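Local coordinates for protein diguanylate cyclase (Pseudomonas aeruginosa, PDB 5M3C) that is a two-domain protein of the diguanylate cyclase family, pairing a GGDEF domain with an EAL domain, and is modelled with guanosine-5'-triphosphate and calcium bound, at residues 273-277 with 278-282. Residues are numbered along the deposited sequence; the frame is centred on the assembly and turned at random.
Sequences AQLGQ and PQLIE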
loop_
_atom_site.group_PDB
_atom_site.type_symbol
_atom_site.label_atom_id
_atom_site.label_comp_id
_atom_site.label_asym_id
_atom_site.label_seq_id
_atom_site.Cartn_x
_atom_site.Cartn_y
_atom_site.Cartn_z
ATOM N N ALA B 273 6.455 -9.749 11.586
ATOM C CA ALA B 273 7.886 -10.028 11.627
ATOM C C ALA B 273 8.183 -11.511 11.844
ATOM O O ALA B 273 9.182 -12.025 11.336
ATOM C CB ALA B 273 8.555 -9.192 12.706
ATOM N N GLN B 274 7.323 -12.197 12.593
ATOM C CA GLN B 274 7.489 -13.632 12.821
ATOM C C GLN B 274 7.538 -14.384 11.500
ATOM O O GLN B 274 8.217 -15.402 11.382
ATOM C CB GLN B 274 6.344 -14.191 13.663
ATOM C CG GLN B 274 6.310 -13.697 15.095
ATOM C CD GLN B 274 5.252 -14.405 15.916
ATOM O OE1 GLN B 274 4.267 -13.800 16.337
ATOM N NE2 GLN B 274 5.447 -15.699 16.137
ATOM N N LEU B 275 6.807 -13.883 10.512
ATOM C CA LEU B 275 6.767 -14.512 9.200
ATOM C C LEU B 275 8.102 -14.308 8.495
ATOM O O LEU B 275 8.513 -15.124 7.670
ATOM C CB LEU B 275 5.631 -13.925 8.363
ATOM C CG LEU B 275 4.906 -14.920 7.459
ATOM C CD1 LEU B 275 4.128 -15.928 8.292
ATOM C CD2 LEU B 275 3.975 -14.189 6.506
ATOM N N GLY B 276 8.776 -13.214 8.836
ATOM C CA GLY B 276 10.082 -12.895 8.275
ATOM C C GLY B 276 11.194 -13.778 8.807
ATOM O O GLY B 276 12.264 -13.861 8.203
ATOM N N GLN B 277 10.951 -14.436 9.940
ATOM C CA GLN B 277 11.935 -15.353 10.520
ATOM C C GLN B 277 12.210 -16.525 9.581
ATOM O O GLN B 277 11.285 -17.236 9.184
ATOM C CB GLN B 277 11.464 -15.885 11.876
ATOM C CG GLN B 277 11.872 -15.026 13.062
ATOM C CD GLN B 277 11.821 -15.785 14.378
ATOM O OE1 GLN B 277 10.796 -16.366 14.736
ATOM N NE2 GLN B 277 12.933 -15.781 15.106
ATOM N N PRO B 278 13.487 -16.726 9.218
ATOM C CA PRO B 278 13.886 -17.812 8.322
ATOM C C PRO B 278 13.696 -19.200 8.927
ATOM O O PRO B 278 13.493 -20.168 8.196
ATOM C CB PRO B 278 15.379 -17.548 8.081
ATOM C CG PRO B 278 15.593 -16.117 8.440
ATOM C CD PRO B 278 14.616 -15.836 9.540
ATOM N N GLN B 279 13.761 -19.290 10.251
ATOM C CA GLN B 279 13.676 -20.580 10.928
ATOM C C GLN B 279 12.255 -20.911 11.380
ATOM O O GLN B 279 11.994 -22.007 11.881
ATOM C CB GLN B 279 14.633 -20.601 12.119
ATOM C CG GLN B 279 16.094 -20.518 11.709
ATOM C CD GLN B 279 16.482 -21.613 10.729
ATOM O OE1 GLN B 279 15.957 -22.728 10.781
ATOM N NE2 GLN B 279 17.404 -21.300 9.824
ATOM N N LEU B 280 11.338 -19.970 11.174
ATOM C CA LEU B 280 9.956 -20.123 11.620
ATOM C C LEU B 280 9.437 -21.548 11.454
ATOM O O LEU B 280 9.048 -22.186 12.430
ATOM C CB LEU B 280 9.045 -19.152 10.866
ATOM C CG LEU B 280 7.552 -19.274 11.181
ATOM C CD1 LEU B 280 7.293 -19.095 12.670
ATOM C CD2 LEU B 280 6.746 -18.271 10.370
ATOM N N ILE B 281 9.428 -22.046 10.220
ATOM C CA ILE B 281 8.863 -23.365 9.940
ATOM C C ILE B 281 9.599 -24.459 10.710
ATOM O O ILE B 281 8.973 -25.360 11.271
ATOM C CB ILE B 281 8.906 -23.708 8.438
ATOM C CG1 ILE B 281 8.260 -22.592 7.615
ATOM C CG2 ILE B 281 8.204 -25.035 8.186
ATOM C CD1 ILE B 281 8.180 -22.886 6.132
ATOM N N GLU B 282 10.927 -24.380 10.732
ATOM C CA GLU B 282 11.736 -25.371 11.435
ATOM C C GLU B 282 11.382 -25.359 12.913
ATOM O O GLU B 282 11.183 -26.405 13.531
ATOM C CB GLU B 282 13.231 -25.077 11.259
ATOM C CG GLU B 282 13.848 -25.652 9.990
ATOM C CD GLU B 282 13.348 -24.991 8.718
ATOM O OE1 GLU B 282 13.820 -25.378 7.628
ATOM O OE2 GLU B 282 12.488 -24.086 8.798
#
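Leu280 reaches back over the end of the preceding helix and meets Leu275 and the carbonyl of Gln274, at the turn between two helices of the EAL domain, a beta/alpha barrel fold. Here the short helix 272-276, which follows the strand 266-269 of the parallel part of the sheet, gives way to helix 280-291 through a turn at Gln277, Pro278 and Gln279. Leu280 points its CB toward 273-277; with CG anti to the backbone N (chi1 176°), the isobutyl group is carried away from the turn, to the carbonyl of Gln274 and Leu275, and its CD2 methyl leads. That methyl touches Leu275 at the backbone, 3.9 Å from Leu275 CA. Leu275 itself starts off away from the second helix, and its branch passes Leu280 at a slant, so the two side chains share one methyl pair, Leu275 CD1 to Leu280 CD2 at 4.1 Å. Beyond this pair, Leu275 continues onto Leu321 of helix 312-324, which Ile281 also reaches, at Leu324; Gln274 and Gln277 pack instead on helix 238-259, at Leu246 and Leu239. The turn region thus packs on two helices of the domain, 238-259 and 312-324. Nearer the turn, CB of Leu280 lies 4.2 Å from CB of Gln277, whose chain is extended beyond CG. Pro278 N has no hydrogen to offer; the backbone link across the turn is a weak bond from Leu280 N to Gln277 O, 3.4 Å long at 155°. Gln274 O, which accepts Gln277 N as the first helix ends, also has the Leu280 CD2 methyl against it, at 3.4 Å.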